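Local coordinates for uncharacterized protein lp_2219 (Lactobacillus plantarum, PDB 3HFQ) that is of unknown function but belongs to the lactonase family of seven-bladed beta-propellers, so a sugar-lactone hydrolase role is possible though unproven, at residues Lys13-Ile18 against Thr330-Val335; Val164-Val169 against Ser176-Leu181. The protein carries 1 engineered substitution. One frame throughout, in Å; residues are numbered along the deposited sequence.

Contact 1 (Lys13-Ile18 against Thr330-Val335); sequences KTSQGI and TVPEGV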
ATOM      1  N   LYS A  13      -8.750 -18.935   4.268  1.00 17.92           N
ATOM      2  CA  LYS A  13      -8.407 -20.098   5.080  1.00 21.17           C
ATOM      3  C   LYS A  13      -8.867 -20.037   6.534  1.00 24.87           C
ATOM      4  O   LYS A  13      -9.786 -20.757   6.926  1.00 29.77           O
ATOM      5  CB  LYS A  13      -6.894 -20.348   5.031  1.00 23.25           C
ATOM      6  CG  LYS A  13      -6.396 -20.783   3.657  1.00 25.85           C
ATOM      7  CD  LYS A  13      -4.909 -21.115   3.650  1.00 31.81           C
ATOM      8  CE  LYS A  13      -4.045 -19.869   3.740  1.00 34.84           C
ATOM      9  NZ  LYS A  13      -2.593 -20.202   3.680  1.00 31.58           N
ATOM     10  N   THR A  14      -8.237 -19.188   7.339  1.00 19.99           N
ATOM     11  CA  THR A  14      -8.607 -19.100   8.747  1.00 21.82           C
ATOM     12  C   THR A  14      -8.944 -17.707   9.274  1.00 19.47           C
ATOM     13  O   THR A  14      -9.535 -17.578  10.345  1.00 19.89           O
ATOM     14  CB  THR A  14      -7.497 -19.684   9.636  1.00 23.13           C
ATOM     15  OG1 THR A  14      -7.863 -19.532  11.012  1.00 34.30           O
ATOM     16  CG2 THR A  14      -6.184 -18.968   9.388  1.00 12.79           C
ATOM     17  N   SER A  15      -8.569 -16.669   8.536  1.00 14.67           N
ATOM     18  CA  SER A  15      -8.844 -15.298   8.967  1.00 13.79           C
ATOM     19  C   SER A  15     -10.338 -14.982   8.998  1.00 11.71           C
ATOM     20  O   SER A  15     -11.097 -15.458   8.157  1.00 12.13           O
ATOM     21  CB  SER A  15      -8.143 -14.304   8.039  1.00 14.01           C
ATOM     22  OG  SER A  15      -8.534 -12.975   8.336  1.00 12.48           O
ATOM     23  N   GLN A  16     -10.752 -14.170   9.967  1.00 12.30           N
ATOM     24  CA  GLN A  16     -12.154 -13.779  10.084  1.00 15.39           C
ATOM     25  C   GLN A  16     -12.365 -12.310   9.728  1.00 14.16           C
ATOM     26  O   GLN A  16     -13.479 -11.790   9.845  1.00 13.15           O
ATOM     27  CB  GLN A  16     -12.669 -14.039  11.502  1.00 13.41           C
ATOM     28  CG  GLN A  16     -12.784 -15.507  11.855  1.00 22.93           C
ATOM     29  CD  GLN A  16     -13.312 -15.718  13.257  1.00 34.09           C
ATOM     30  OE1 GLN A  16     -12.739 -15.228  14.229  1.00 39.31           O
ATOM     31  NE2 GLN A  16     -14.414 -16.451  13.371  1.00 37.25           N
ATOM     32  N   GLY A  17     -11.300 -11.637   9.299  1.00 14.76           N
ATOM     33  CA  GLY A  17     -11.433 -10.239   8.926  1.00 17.07           C
ATOM     34  C   GLY A  17     -10.273  -9.337   9.300  1.00 11.01           C
ATOM     35  O   GLY A  17      -9.107  -9.664   9.065  1.00 10.70           O
ATOM     36  N   ILE A  18     -10.602  -8.188   9.882  1.00  8.26           N
ATOM     37  CA  ILE A  18      -9.603  -7.208  10.287  1.00  8.42           C
ATOM     38  C   ILE A  18      -9.189  -7.429  11.738  1.00 13.02           C
ATOM     39  O   ILE A  18     -10.037  -7.498  12.633  1.00 12.33           O
ATOM     40  CB  ILE A  18     -10.160  -5.774  10.128  1.00  7.38           C
ATOM     41  CG1 ILE A  18     -10.596  -5.556   8.678  1.00 10.56           C
ATOM     42  CG2 ILE A  18      -9.103  -4.746  10.518  1.00  8.26           C
ATOM     43  CD1 ILE A  18     -11.384  -4.288   8.455  1.00 14.77           C
ATOM     44  N   THR A 330       1.244 -14.376  15.460  1.00 14.81           N
ATOM     45  CA  THR A 330       0.181 -14.840  14.580  1.00 12.61           C
ATOM     46  C   THR A 330      -0.860 -13.821  14.115  1.00 10.65           C
ATOM     47  O   THR A 330      -1.562 -13.203  14.916  1.00 11.57           O
ATOM     48  CB  THR A 330      -0.555 -16.050  15.201  1.00 19.47           C
ATOM     49  OG1 THR A 330       0.399 -17.070  15.518  1.00 22.39           O
ATOM     50  CG2 THR A 330      -1.574 -16.620  14.215  1.00 18.54           C
ATOM     51  N   VAL A 331      -0.932 -13.665  12.798  1.00  8.91           N
ATOM     52  CA  VAL A 331      -1.886 -12.787  12.129  1.00 10.85           C
ATOM     53  C   VAL A 331      -2.266 -13.600  10.900  1.00 13.01           C
ATOM     54  O   VAL A 331      -1.496 -13.685   9.943  1.00 12.67           O
ATOM     55  CB  VAL A 331      -1.251 -11.462  11.651  1.00 12.99           C
ATOM     56  CG1 VAL A 331      -2.275 -10.675  10.829  1.00 13.93           C
ATOM     57  CG2 VAL A 331      -0.793 -10.632  12.843  1.00 12.49           C
ATOM     58  N   PRO A 332      -3.459 -14.210  10.912  1.00 13.97           N
ATOM     59  CA  PRO A 332      -3.905 -15.025   9.779  1.00 13.78           C
ATOM     60  C   PRO A 332      -4.049 -14.333   8.429  1.00 13.69           C
ATOM     61  O   PRO A 332      -4.768 -13.345   8.297  1.00 11.23           O
ATOM     62  CB  PRO A 332      -5.226 -15.614  10.279  1.00 15.66           C
ATOM     63  CG  PRO A 332      -5.736 -14.562  11.204  1.00 16.93           C
ATOM     64  CD  PRO A 332      -4.489 -14.165  11.964  1.00 17.55           C
ATOM     65  N   GLU A 333      -3.349 -14.871   7.433  1.00 12.03           N
ATOM     66  CA  GLU A 333      -3.404 -14.358   6.068  1.00 10.33           C
ATOM     67  C   GLU A 333      -3.171 -12.848   5.979  1.00 10.11           C
ATOM     68  O   GLU A 333      -3.769 -12.177   5.141  1.00 12.65           O
ATOM     69  CB  GLU A 333      -4.769 -14.702   5.456  1.00  6.23           C
ATOM     70  CG  GLU A 333      -5.180 -16.168   5.617  1.00 13.13           C
ATOM     71  CD  GLU A 333      -6.546 -16.468   5.014  1.00 18.11           C
ATOM     72  OE1 GLU A 333      -6.712 -16.287   3.791  1.00 22.16           O
ATOM     73  OE2 GLU A 333      -7.451 -16.884   5.766  1.00 14.91           O
ATOM     74  N   GLY A 334      -2.293 -12.322   6.829  1.00  9.15           N
ATOM     75  CA  GLY A 334      -2.019 -10.892   6.837  1.00 11.16           C
ATOM     76  C   GLY A 334      -1.421 -10.310   5.569  1.00 11.13           C
ATOM     77  O   GLY A 334      -0.430 -10.830   5.055  1.00  7.96           O
ATOM     78  N   VAL A 335      -2.012  -9.219   5.074  1.00  9.33           N
ATOM     79  CA  VAL A 335      -1.534  -8.566   3.856  1.00  6.97           C
ATOM     80  C   VAL A 335      -1.572  -7.031   3.888  1.00 10.39           C
ATOM     81  O   VAL A 335      -1.326  -6.377   2.873  1.00 10.61           O
ATOM     82  CB  VAL A 335      -2.326  -9.044   2.619  1.00 11.06           C
ATOM     83  CG1 VAL A 335      -2.023 -10.516   2.346  1.00  8.94           C
ATOM     84  CG2 VAL A 335      -3.828  -8.839   2.843  1.00 12.77           C
TER
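The carboxylate of Glu333 is gripped by three successive backbone N-H groups of residues 13-15, all converging on one oxygen. OE2 of Glu333 accepts from Lys13 N at 2.9 Å, from Thr14 N at 2.9 Å and from Ser15 N at 3.0 Å. The Ser15 bond is the straightest, with 167° at the hydrogen, and reaches OE2 on its anti side; the Lys13 and Thr14 donors come in from above the carboxylate plane. Three N-H groups converging on one oxygen of this buried glutamate would be expected to favour the ionised form. The other oxygen, OE1, takes a hydrogen bond from Lys12 N, so both ends of the group are held and its rotation is fixed. Shortened to an alanine here, the side chain would no longer reach the loop, which is likely to leave the N-H groups of Lys13, Thr14 and Ser15, and that of Lys12, without their acceptor and the loop freer to shift. Beside this polar grip, Thr14 CG2 meets Pro332 CB at 3.6 Å, the two side chains crossing at about a right angle. Ser15 CB lies 3.5 Å from Pro332 O. With its OG anti to the backbone N (chi1 173°), Ser15 accepts from Gly17 N at 3.2 Å, an ST turn, and also hydrogen-bonds Thr9 OG1. Glu333 itself is positioned by the type II turn from Val331 to Gly334 and by Asp308, whose OD2 accepts from Glu333 N. The contact thus joins the loop entering strand 17-24 to the turn between strands 322-330 and 334-339, where the chain crosses from the last blade into the sheet that also holds strand 2-9.

Contact 2 (Val164-Val169 against Ser176-Leu181); sequences VYVYNV and SEQSVL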
ATOM      1  N   VAL A 164       1.789   4.884 -15.347  1.00 11.51           N
ATOM      2  CA  VAL A 164       1.471   5.613 -14.131  1.00 13.92           C
ATOM      3  C   VAL A 164       0.718   6.854 -14.584  1.00 15.55           C
ATOM      4  O   VAL A 164       1.282   7.744 -15.227  1.00 11.99           O
ATOM      5  CB  VAL A 164       2.731   6.048 -13.344  1.00 14.59           C
ATOM      6  CG1 VAL A 164       2.310   6.817 -12.098  1.00 11.71           C
ATOM      7  CG2 VAL A 164       3.553   4.827 -12.942  1.00 12.48           C
ATOM      8  N   TYR A 165      -0.569   6.891 -14.269  1.00  9.97           N
ATOM      9  CA  TYR A 165      -1.411   8.015 -14.636  1.00 10.20           C
ATOM     10  C   TYR A 165      -1.480   9.037 -13.510  1.00 15.65           C
ATOM     11  O   TYR A 165      -1.328   8.702 -12.334  1.00 13.99           O
ATOM     12  CB  TYR A 165      -2.851   7.565 -14.901  1.00 12.92           C
ATOM     13  CG  TYR A 165      -3.060   6.621 -16.059  1.00 13.88           C
ATOM     14  CD1 TYR A 165      -2.862   5.247 -15.917  1.00 15.54           C
ATOM     15  CD2 TYR A 165      -3.505   7.099 -17.288  1.00 16.89           C
ATOM     16  CE1 TYR A 165      -3.098   4.373 -16.979  1.00 14.18           C
ATOM     17  CE2 TYR A 165      -3.744   6.240 -18.353  1.00 18.37           C
ATOM     18  CZ  TYR A 165      -3.547   4.878 -18.192  1.00 19.54           C
ATOM     19  OH  TYR A 165      -3.802   4.029 -19.245  1.00 19.05           O
ATOM     20  N   VAL A 166      -1.703  10.287 -13.886  1.00  9.89           N
ATOM     21  CA  VAL A 166      -1.904  11.346 -12.915  1.00  8.82           C
ATOM     22  C   VAL A 166      -3.220  11.975 -13.351  1.00 11.20           C
ATOM     23  O   VAL A 166      -3.368  12.368 -14.509  1.00  7.64           O
ATOM     24  CB  VAL A 166      -0.796  12.407 -12.938  1.00 10.47           C
ATOM     25  CG1 VAL A 166      -1.181  13.562 -12.013  1.00 11.67           C
ATOM     26  CG2 VAL A 166       0.518  11.793 -12.464  1.00 13.71           C
ATOM     27  N   TYR A 167      -4.176  12.037 -12.427  1.00  9.73           N
ATOM     28  CA  TYR A 167      -5.502  12.596 -12.694  1.00 10.58           C
ATOM     29  C   TYR A 167      -5.812  13.792 -11.807  1.00 10.48           C
ATOM     30  O   TYR A 167      -5.405  13.836 -10.648  1.00  8.79           O
ATOM     31  CB  TYR A 167      -6.592  11.564 -12.403  1.00  6.54           C
ATOM     32  CG  TYR A 167      -6.720  10.426 -13.378  1.00 10.48           C
ATOM     33  CD1 TYR A 167      -7.509  10.551 -14.523  1.00 13.48           C
ATOM     34  CD2 TYR A 167      -6.095   9.205 -13.136  1.00 13.39           C
ATOM     35  CE1 TYR A 167      -7.665   9.484 -15.410  1.00 12.94           C
ATOM     36  CE2 TYR A 167      -6.243   8.137 -14.013  1.00 12.17           C
ATOM     37  CZ  TYR A 167      -7.033   8.281 -15.142  1.00 13.42           C
ATOM     38  OH  TYR A 167      -7.183   7.220 -16.004  1.00 13.25           O
ATOM     39  N   ASN A 168      -6.555  14.749 -12.352  1.00 13.39           N
ATOM     40  CA  ASN A 168      -6.987  15.893 -11.570  1.00 13.79           C
ATOM     41  C   ASN A 168      -8.304  15.426 -10.970  1.00 14.14           C
ATOM     42  O   ASN A 168      -9.023  14.643 -11.594  1.00 13.41           O
ATOM     43  CB  ASN A 168      -7.203  17.113 -12.460  1.00 13.10           C
ATOM     44  CG  ASN A 168      -5.899  17.655 -13.005  1.00 12.47           C
ATOM     45  OD1 ASN A 168      -4.932  17.820 -12.263  1.00 12.24           O
ATOM     46  ND2 ASN A 168      -5.863  17.935 -14.302  1.00 12.15           N
ATOM     47  N   VAL A 169      -8.616  15.881  -9.762  1.00  9.17           N
ATOM     48  CA  VAL A 169      -9.845  15.461  -9.095  1.00 11.03           C
ATOM     49  C   VAL A 169     -10.773  16.647  -8.870  1.00 14.22           C
ATOM     50  O   VAL A 169     -10.332  17.706  -8.430  1.00 12.85           O
ATOM     51  CB  VAL A 169      -9.537  14.830  -7.718  1.00 13.02           C
ATOM     52  CG1 VAL A 169     -10.784  14.172  -7.152  1.00 14.83           C
ATOM     53  CG2 VAL A 169      -8.404  13.828  -7.845  1.00 12.87           C
ATOM     54  N   SER A 176     -10.001  13.291 -14.133  1.00  9.69           N
ATOM     55  CA  SER A 176      -9.767  13.745 -15.501  1.00  9.36           C
ATOM     56  C   SER A 176      -8.254  13.687 -15.698  1.00 11.99           C
ATOM     57  O   SER A 176      -7.503  14.256 -14.906  1.00 12.03           O
ATOM     58  CB  SER A 176     -10.289  15.167 -15.696  1.00 14.39           C
ATOM     59  OG  SER A 176     -10.410  15.461 -17.079  1.00 20.82           O
ATOM     60  N   GLU A 177      -7.808  12.998 -16.749  1.00 12.14           N
ATOM     61  CA  GLU A 177      -6.376  12.817 -16.992  1.00 13.94           C
ATOM     62  C   GLU A 177      -5.532  14.076 -17.157  1.00 13.70           C
ATOM     63  O   GLU A 177      -5.953  15.055 -17.776  1.00 10.29           O
ATOM     64  CB  GLU A 177      -6.145  11.898 -18.203  1.00 14.38           C
ATOM     65  CG  GLU A 177      -6.321  12.568 -19.560  1.00 18.39           C
ATOM     66  CD  GLU A 177      -7.758  12.586 -20.042  1.00 21.98           C
ATOM     67  OE1 GLU A 177      -8.677  12.365 -19.221  1.00 19.26           O
ATOM     68  OE2 GLU A 177      -7.967  12.831 -21.251  1.00 18.79           O
ATOM     69  N   GLN A 178      -4.327  14.021 -16.596  1.00 12.08           N
ATOM     70  CA  GLN A 178      -3.364  15.120 -16.650  1.00  9.31           C
ATOM     71  C   GLN A 178      -2.099  14.654 -17.372  1.00 12.28           C
ATOM     72  O   GLN A 178      -1.538  15.377 -18.196  1.00 14.74           O
ATOM     73  CB  GLN A 178      -3.013  15.568 -15.227  1.00 10.28           C
ATOM     74  CG  GLN A 178      -1.944  16.658 -15.120  1.00 11.94           C
ATOM     75  CD  GLN A 178      -2.354  17.965 -15.771  1.00 14.61           C
ATOM     76  OE1 GLN A 178      -3.538  18.293 -15.837  1.00 13.55           O
ATOM     77  NE2 GLN A 178      -1.369  18.729 -16.241  1.00 17.74           N
ATOM     78  N   SER A 179      -1.652  13.443 -17.056  1.00  9.40           N
ATOM     79  CA  SER A 179      -0.449  12.900 -17.680  1.00 10.18           C
ATOM     80  C   SER A 179      -0.379  11.392 -17.530  1.00 14.34           C
ATOM     81  O   SER A 179      -1.101  10.797 -16.726  1.00 14.59           O
ATOM     82  CB  SER A 179       0.799  13.512 -17.040  1.00 15.34           C
ATOM     83  OG  SER A 179       0.918  13.099 -15.682  1.00 16.02           O
ATOM     84  N   VAL A 180       0.502  10.775 -18.308  1.00 11.15           N
ATOM     85  CA  VAL A 180       0.689   9.335 -18.240  1.00 10.96           C
ATOM     86  C   VAL A 180       2.142   8.993 -18.522  1.00 13.08           C
ATOM     87  O   VAL A 180       2.684   9.340 -19.569  1.00 15.27           O
ATOM     88  CB  VAL A 180      -0.222   8.588 -19.250  1.00 17.75           C
ATOM     89  CG1 VAL A 180       0.032   9.086 -20.658  1.00 23.54           C
ATOM     90  CG2 VAL A 180       0.028   7.085 -19.160  1.00 18.11           C
ATOM     91  N   LEU A 181       2.773   8.333 -17.558  1.00 10.67           N
ATOM     92  CA  LEU A 181       4.160   7.917 -17.686  1.00 11.12           C
ATOM     93  C   LEU A 181       4.168   6.452 -18.097  1.00 10.31           C
ATOM     94  O   LEU A 181       3.530   5.618 -17.454  1.00 12.78           O
ATOM     95  CB  LEU A 181       4.888   8.072 -16.347  1.00 14.57           C
ATOM     96  CG  LEU A 181       6.311   7.514 -16.281  1.00 17.70           C
ATOM     97  CD1 LEU A 181       7.257   8.370 -17.124  1.00 16.16           C
ATOM     98  CD2 LEU A 181       6.763   7.477 -14.832  1.00 20.20           C
TER
HETATM   99  O   HOH W   1       2.123  10.485 -15.171  1.00 17.55           O
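Val164-Val169 and Ser176-Leu181 form the hairpin of the two outer strands of a propeller blade, antiparallel and interrupted by a classic beta bulge. Backbone bonds give the register: Val164 and Leu181 exchange a pair, each 2.8 Å between N and O, and Asn168 and Ser176 exchange another. At the bulge Val166 faces both Gln178 and Ser179, and its O accepts from Gln178 N at 2.8 Å and from Ser179 N at 3.3 Å. Contacts of the two aromatic rings come next. Val180 CG2, anti to its own backbone N, sits over one face of the Tyr165 ring, 4.1 Å from the centroid and 19° off the ring normal, a CH-pi contact. Farther along, the Tyr167 ring presents its edge to the backbone at Ser176 C, and Glu177 CB lies 4.0 Å from Tyr167 CE1. On the face carrying Val164, Val166 and Leu181, Phe223 of strand 222-230 packs against all three. Polar side chains close the account. Asn168 OD1 accepts a hydrogen bond from Arg153 NH1, and Ser179 OG is hydrogen-bonded to Gly221 O. One water donates to both Val164 O and Ser179 OG. Asn168 ND2 donates to Gln178 OE1 at 2.8 Å, the two amide planes 55° apart.

Contact 1 and contact 2 lie on opposite sides of the chain's centre, their own centres 35 Å apart and their nearest atoms about 20 Å apart, so neither touches the other. They illustrate two levels of one propeller. Contact 2 is local, with only six residues between its segments, and builds the outer edge of a single four-stranded blade. Contact 1 brings together segments 312 residues apart and lies where the ring closes: strand 334-339, from the end of the chain, pairs with strand 2-9 in the first blade. Contact 2 falls within the sequence that this closure spans. No ligand or established active site is available to relate them to.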